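Local coordinates for protein Zn-dependent hydrolase, glyoxylase (Echinicola vietnamensis, PDB 6T5K) that probably hydrolyses beta-lactam antibiotics to substituted beta-amino acids, as a zinc-dependent class B metallo-beta-lactamase carrying two bound zinc ions, at residues 203-206 against 207-211; 232-235 against 236-240. One frame throughout, in Å; residues are numbered along the deposited sequence. Where two conformers were deposited one is given.

Contact 1. Residues 203-206 against 207-211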
ATOM      1  N   PRO A 203       0.094  -8.596 -16.390  1.00 15.20           N
ATOM      2  CA  PRO A 203       0.014  -7.451 -17.308  1.00 15.40           C
ATOM      3  C   PRO A 203      -1.422  -7.074 -17.619  1.00 15.00           C
ATOM      4  O   PRO A 203      -1.700  -5.893 -17.882  1.00 15.43           O
ATOM      5  CB  PRO A 203       0.752  -7.929 -18.566  1.00 16.69           C
ATOM      6  CG  PRO A 203       0.684  -9.427 -18.533  1.00 17.36           C
ATOM      7  CD  PRO A 203       0.724  -9.773 -17.022  1.00 16.61           C
ATOM      8  N   VAL A 204      -2.324  -8.055 -17.658  1.00 15.62           N
ATOM      9  CA  VAL A 204      -3.732  -7.775 -17.916  1.00 15.00           C
ATOM     10  C   VAL A 204      -4.308  -6.925 -16.792  1.00 15.83           C
ATOM     11  O   VAL A 204      -5.011  -5.941 -17.033  1.00 17.33           O
ATOM     12  CB  VAL A 204      -4.508  -9.097 -18.080  1.00 16.94           C
ATOM     13  CG1 VAL A 204      -6.015  -8.864 -18.258  1.00 17.48           C
ATOM     14  CG2 VAL A 204      -3.954  -9.895 -19.256  1.00 19.08           C
ATOM     15  N   THR A 205      -4.053  -7.327 -15.543  1.00 14.05           N
ATOM     16  CA  THR A 205      -4.479  -6.547 -14.385  1.00 13.47           C
ATOM     17  C   THR A 205      -3.929  -5.133 -14.421  1.00 12.61           C
ATOM     18  O   THR A 205      -4.665  -4.167 -14.195  1.00 14.40           O
ATOM     19  CB  THR A 205      -3.998  -7.287 -13.144  1.00 14.63           C
ATOM     20  OG1 THR A 205      -4.620  -8.580 -13.142  1.00 15.46           O
ATOM     21  CG2 THR A 205      -4.322  -6.507 -11.875  1.00 15.32           C
ATOM     22  N   VAL A 206      -2.630  -4.992 -14.718  1.00 13.31           N
ATOM     23  CA  VAL A 206      -2.051  -3.654 -14.719  1.00 14.16           C
ATOM     24  C   VAL A 206      -2.638  -2.795 -15.833  1.00 14.27           C
ATOM     25  O   VAL A 206      -2.838  -1.591 -15.657  1.00 14.58           O
ATOM     26  CB  VAL A 206      -0.515  -3.702 -14.714  1.00 13.69           C
ATOM     27  CG1 VAL A 206       0.062  -2.300 -14.836  1.00 15.91           C
ATOM     28  CG2 VAL A 206      -0.082  -4.361 -13.405  1.00 16.72           C
ATOM     29  N   ASN A 207      -2.892  -3.366 -17.004  1.00 13.98           N
ATOM     30  CA  ASN A 207      -3.492  -2.556 -18.039  1.00 14.21           C
ATOM     31  C   ASN A 207      -4.889  -2.095 -17.626  1.00 14.96           C
ATOM     32  O   ASN A 207      -5.305  -0.978 -17.993  1.00 15.02           O
ATOM     33  CB  ASN A 207      -3.566  -3.309 -19.364  1.00 17.27           C
ATOM     34  CG  ASN A 207      -3.918  -2.383 -20.527  1.00 20.93           C
ATOM     35  OD1 ASN A 207      -5.079  -2.235 -20.896  1.00 22.51           O
ATOM     36  ND2 ASN A 207      -2.919  -1.682 -21.043  1.00 23.55           N
ATOM     37  N   LYS A 208      -5.627  -2.929 -16.871  1.00 15.49           N
ATOM     38  CA  LYS A 208      -6.943  -2.490 -16.415  1.00 15.21           C
ATOM     39  C   LYS A 208      -6.791  -1.265 -15.526  1.00 13.82           C
ATOM     40  O   LYS A 208      -7.589  -0.320 -15.589  1.00 15.49           O
ATOM     41  CB  LYS A 208      -7.721  -3.558 -15.674  1.00 15.88           C
ATOM     42  CG  LYS A 208      -8.127  -4.684 -16.570  1.00 18.23           C
ATOM     43  CD  LYS A 208      -8.667  -5.828 -15.792  1.00 23.26           C
ATOM     44  CE  LYS A 208      -9.845  -5.408 -15.023  0.80 30.14           C
ATOM     45  NZ  LYS A 208     -10.242  -6.430 -13.982  0.80 34.37           N
ATOM     46  N   ILE A 209      -5.736  -1.255 -14.689  1.00 13.62           N
ATOM     47  CA  ILE A 209      -5.461  -0.124 -13.791  1.00 13.44           C
ATOM     48  C   ILE A 209      -5.123   1.129 -14.589  1.00 13.87           C
ATOM     49  O   ILE A 209      -5.657   2.210 -14.340  1.00 15.37           O
ATOM     50  CB  ILE A 209      -4.320  -0.481 -12.815  1.00 15.57           C
ATOM     51  CG1 ILE A 209      -4.795  -1.607 -11.868  1.00 15.45           C
ATOM     52  CG2 ILE A 209      -3.885   0.732 -11.976  1.00 16.72           C
ATOM     53  CD1 ILE A 209      -3.705  -2.257 -11.082  1.00 17.73           C
ATOM     54  N   SER A 210      -4.214   0.998 -15.553  0.50 13.27           N
ATOM     55  CA  SER A 210      -3.863   2.149 -16.374  0.50 14.39           C
ATOM     56  C   SER A 210      -5.094   2.696 -17.080  0.50 15.26           C
ATOM     57  O   SER A 210      -5.316   3.914 -17.122  0.50 15.94           O
ATOM     58  CB  SER A 210      -2.821   1.720 -17.402  0.50 16.48           C
ATOM     59  OG  SER A 210      -1.668   1.227 -16.747  0.50 17.77           O
ATOM     60  N   THR A 211      -5.906   1.804 -17.635  1.00 14.82           N
ATOM     61  CA  THR A 211      -7.106   2.232 -18.355  1.00 15.40           C
ATOM     62  C   THR A 211      -8.122   2.898 -17.430  1.00 15.62           C
ATOM     63  O   THR A 211      -8.884   3.778 -17.859  1.00 17.64           O
ATOM     64  CB  THR A 211      -7.711   1.011 -19.045  1.00 17.01           C
ATOM     65  OG1 THR A 211      -6.754   0.453 -19.946  1.00 19.41           O
ATOM     66  CG2 THR A 211      -8.925   1.342 -19.829  1.00 17.29           C
TER
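Val-206 O takes the backbone N-H of Ser-210 at 2.9 Å, in a nearly straight bond (N-H...O 169°), and Ser-210 OG stands 3.2 Å from the same Val-206 O. This is one turn of helix 201-212, the connecting helix of the beta-alpha-beta unit between the parallel strands 177-181 and 218-221 of the metallo-beta-lactamase fold. The neighbouring i to i+4 bonds, Asn-207 N to Pro-203 O, Lys-208 N to Val-204 O and Ile-209 N to Thr-205 O, are all regular.

Side chains lie against carbonyl oxygens more than against each other. Lys-208 turns CG back beside its own nitrogen (chi1 -68°), which lays that methylene 3.4 Å from Val-204 O; the chain then bends at chi3, and NZ finds Phe-159 O. On the buried side, Ile-209 CG1 rests 3.5 Å from Thr-205 O, while Ile-209 CD1 only brushes Thr-205 CG2 at 4.4 Å. The hydroxyl of Thr-205 has two acceptors nearby for its one proton, Glu-161 O outside the helix and Ala-201 O one turn back.

Val-206 leads away from the next turn, although its CB stays 3.3 Å from Asn-207 N. Two residues mark the face that meets helix 230-239: Val-206, whose side chain touches Glu-236 as well as Ile-184 in a loop, and Asn-207, whose CG swings anti to the backbone N (chi1 -168°) and whose ND2 bonds to Glu-236 OE1. The carbonyl of Asn-207 is doubly held. Thr-211 N reaches Asn-207 O from one face of the carbonyl plane, and Thr-211 OG1, 2.8 Å from that oxygen, from the opposite face.

Contact 2. Residues 232-235 against 236-240; sequences LHYT and ETLFK
Thr-235 and Phe-239 meet one turn apart in the later part of helix 230-239, the C-terminal helix of this metallo-beta-lactamase fold. Thr-235 O accepts the Phe-239 N-H over 3.3 Å with an angle of 145°, a longer and more bent bond than its neighbours. The ring of Phe-239 also comes to this oxygen: CD2 stands 3.4 Å from Thr-235 O, which lies at the ring edge, near its plane. The methyl CG2 of Thr-235 is more loosely set, 4.2 Å from the same CD2. With chi1 at -62°, the Thr-235 hydroxyl folds back towards the preceding turn, where Leu-231 O is its partner, and Lys-185 N adds another bond. Phe-239 itself stacks with Trp-202 of helix 201-212, which ties the end of the chain to the neighbouring helix.

Tyr-234 carries the more open side. Its CG lies anti to the backbone N (chi1 177°), and this takes the ring outward, its far end leaning towards Leu-238. Leu-238 CD2 lies 4.0 Å from Tyr-234 CE2, obliquely, and Leu-238 CD1 lies by the phenol oxygen OH. That oxygen is hydrogen-bonded to Ala-189 O in a loop, which holds the hydroxyl from outside the helix.

On the same turn His-233 O is shared by two donors of Thr-237, the backbone N and, at 2.8 Å, the hydroxyl OG1, which approach across opposite faces of the carbonyl. Glu-236 keeps CB against Leu-232 O and sends an extended chain out to its carboxylate. There OE1, already taken up with Asn-207 ND2, also accepts a water at 2.7 Å from Glu-236 OE1; the same water donates weakly to Leu-232 O, bridging side chain and backbone of one turn.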
ATOM      1  N   LEU A 232       3.269   2.268 -14.124  1.00 13.76           N
ATOM      2  CA  LEU A 232       2.265   1.335 -14.613  1.00 13.88           C
ATOM      3  C   LEU A 232       2.686   0.750 -15.943  1.00 13.87           C
ATOM      4  O   LEU A 232       2.584  -0.458 -16.149  1.00 15.00           O
ATOM      5  CB  LEU A 232       0.918   2.024 -14.772  1.00 14.63           C
ATOM      6  CG  LEU A 232       0.313   2.600 -13.495  1.00 14.21           C
ATOM      7  CD1 LEU A 232      -1.096   3.201 -13.785  1.00 16.54           C
ATOM      8  CD2 LEU A 232       0.241   1.582 -12.349  1.00 16.18           C
ATOM      9  N   HIS A 233       3.159   1.595 -16.844  1.00 14.37           N
ATOM     10  CA  HIS A 233       3.601   1.128 -18.151  1.00 14.41           C
ATOM     11  C   HIS A 233       4.831   0.251 -18.035  1.00 15.16           C
ATOM     12  O   HIS A 233       4.926  -0.777 -18.718  1.00 16.74           O
ATOM     13  CB  HIS A 233       3.846   2.329 -19.039  1.00 15.08           C
ATOM     14  CG  HIS A 233       2.633   3.172 -19.231  1.00 16.50           C
ATOM     15  ND1 HIS A 233       2.685   4.544 -19.352  1.00 17.10           N
ATOM     16  CD2 HIS A 233       1.322   2.836 -19.283  1.00 19.33           C
ATOM     17  CE1 HIS A 233       1.455   5.010 -19.513  1.00 17.81           C
ATOM     18  NE2 HIS A 233       0.611   3.993 -19.452  1.00 19.55           N
ATOM     19  N   TYR A 234       5.778   0.647 -17.187  1.00 15.30           N
ATOM     20  CA  TYR A 234       6.952  -0.170 -16.939  1.00 13.82           C
ATOM     21  C   TYR A 234       6.568  -1.555 -16.434  1.00 15.88           C
ATOM     22  O   TYR A 234       7.101  -2.567 -16.899  1.00 15.92           O
ATOM     23  CB  TYR A 234       7.855   0.510 -15.908  1.00 15.18           C
ATOM     24  CG  TYR A 234       9.027  -0.384 -15.610  1.00 15.18           C
ATOM     25  CD1 TYR A 234      10.058  -0.512 -16.525  1.00 16.23           C
ATOM     26  CD2 TYR A 234       9.081  -1.132 -14.443  1.00 15.36           C
ATOM     27  CE1 TYR A 234      11.111  -1.376 -16.279  1.00 17.61           C
ATOM     28  CE2 TYR A 234      10.105  -2.015 -14.203  1.00 17.58           C
ATOM     29  CZ  TYR A 234      11.118  -2.136 -15.116  1.00 18.25           C
ATOM     30  OH  TYR A 234      12.161  -3.004 -14.867  1.00 21.66           O
ATOM     31  N   THR A 235       5.632  -1.612 -15.487  1.00 14.60           N
ATOM     32  CA  THR A 235       5.261  -2.887 -14.891  1.00 14.19           C
ATOM     33  C   THR A 235       4.558  -3.772 -15.900  1.00 14.20           C
ATOM     34  O   THR A 235       4.837  -4.970 -15.982  1.00 16.11           O
ATOM     35  CB  THR A 235       4.358  -2.667 -13.682  1.00 14.54           C
ATOM     36  OG1 THR A 235       5.085  -1.917 -12.702  1.00 15.34           O
ATOM     37  CG2 THR A 235       3.951  -3.970 -13.078  1.00 15.82           C
ATOM     38  N   GLU A 236       3.610  -3.204 -16.653  1.00 14.80           N
ATOM     39  CA  GLU A 236       2.958  -4.009 -17.676  1.00 14.79           C
ATOM     40  C   GLU A 236       3.988  -4.570 -18.660  1.00 14.74           C
ATOM     41  O   GLU A 236       3.946  -5.760 -19.018  1.00 16.95           O
ATOM     42  CB  GLU A 236       1.875  -3.208 -18.373  1.00 15.52           C
ATOM     43  CG  GLU A 236       1.096  -4.089 -19.309  1.00 18.55           C
ATOM     44  CD  GLU A 236       0.060  -3.366 -20.153  1.00 20.75           C
ATOM     45  OE1 GLU A 236      -0.252  -2.206 -19.852  1.00 20.35           O
ATOM     46  OE2 GLU A 236      -0.435  -3.986 -21.138  1.00 23.08           O
ATOM     47  N   THR A 237       4.923  -3.726 -19.105  1.00 16.55           N
ATOM     48  CA  THR A 237       5.923  -4.164 -20.077  1.00 18.15           C
ATOM     49  C   THR A 237       6.811  -5.263 -19.509  1.00 17.19           C
ATOM     50  O   THR A 237       7.189  -6.215 -20.212  1.00 19.12           O
ATOM     51  CB  THR A 237       6.786  -2.972 -20.479  1.00 20.86           C
ATOM     52  OG1 THR A 237       5.940  -1.948 -21.015  1.00 21.78           O
ATOM     53  CG2 THR A 237       7.849  -3.386 -21.524  1.00 21.29           C
ATOM     54  N   LEU A 238       7.177  -5.129 -18.241  1.00 16.62           N
ATOM     55  CA  LEU A 238       8.051  -6.100 -17.602  1.00 17.75           C
ATOM     56  C   LEU A 238       7.451  -7.492 -17.612  1.00 17.78           C
ATOM     57  O   LEU A 238       8.186  -8.480 -17.731  1.00 19.65           O
ATOM     58  CB  LEU A 238       8.302  -5.649 -16.165  1.00 18.41           C
ATOM     59  CG  LEU A 238       9.225  -6.484 -15.281  1.00 19.42           C
ATOM     60  CD1 LEU A 238      10.640  -6.486 -15.834  1.00 21.11           C
ATOM     61  CD2 LEU A 238       9.157  -5.926 -13.858  1.00 19.45           C
ATOM     62  N   PHE A 239       6.128  -7.588 -17.482  1.00 17.40           N
ATOM     63  CA  PHE A 239       5.468  -8.877 -17.422  1.00 18.53           C
ATOM     64  C   PHE A 239       4.747  -9.265 -18.704  1.00 22.16           C
ATOM     65  O   PHE A 239       4.123 -10.326 -18.748  1.00 24.87           O
ATOM     66  CB  PHE A 239       4.509  -8.898 -16.238  1.00 18.25           C
ATOM     67  CG  PHE A 239       5.216  -8.961 -14.911  1.00 16.41           C
ATOM     68  CD1 PHE A 239       5.785 -10.140 -14.458  1.00 17.61           C
ATOM     69  CD2 PHE A 239       5.344  -7.823 -14.139  1.00 15.80           C
ATOM     70  CE1 PHE A 239       6.450 -10.195 -13.242  1.00 18.34           C
ATOM     71  CE2 PHE A 239       6.007  -7.864 -12.914  1.00 16.94           C
ATOM     72  CZ  PHE A 239       6.553  -9.048 -12.457  1.00 17.31           C
ATOM     73  N   LYS A 240       4.844  -8.462 -19.756  1.00 23.10           N
ATOM     74  CA  LYS A 240       4.045  -8.724 -20.950  1.00 28.90           C
ATOM     75  C   LYS A 240       4.489 -10.023 -21.597  1.00 30.19           C
ATOM     76  O   LYS A 240       5.657 -10.397 -21.495  1.00 31.46           O
ATOM     77  CB  LYS A 240       4.162  -7.581 -21.954  1.00 35.99           C
ATOM     78  CG  LYS A 240       2.889  -7.390 -22.755  1.00 43.46           C
ATOM     79  CD  LYS A 240       2.996  -6.246 -23.749  1.00 47.75           C
ATOM     80  CE  LYS A 240       2.994  -4.895 -23.057  1.00 51.60           C
ATOM     81  NZ  LYS A 240       2.708  -3.803 -24.051  1.00 54.01           N
ATOM     82  OXT LYS A 240       3.689 -10.725 -22.222  1.00 30.60           O
TER
HETATM   83  O   HOH W   1      -0.023  -0.110 -18.188  1.00 26.56           O

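Contact 1 comes first along the chain, on helix 201-212; contact 2 follows on helix 230-239, after strand 218-221. Their centres are about 9 Å apart, and both lie on the same side of the chain's centre. The two helices face each other directly: the methyl CG1 of Val-206 packs against Leu-232 O, Ser-210 OG against Leu-232 CB, and Pro-203 CG against Phe-239 O. The pair supplies no zinc ligand and lies in the second shell or beyond: the side chains of Val-206 and Phe-239 are about 14 Å and 11 Å from a bound zinc ion, but about 8 Å and 7 Å from that of His-163, which binds zinc together with His-100 and His-102.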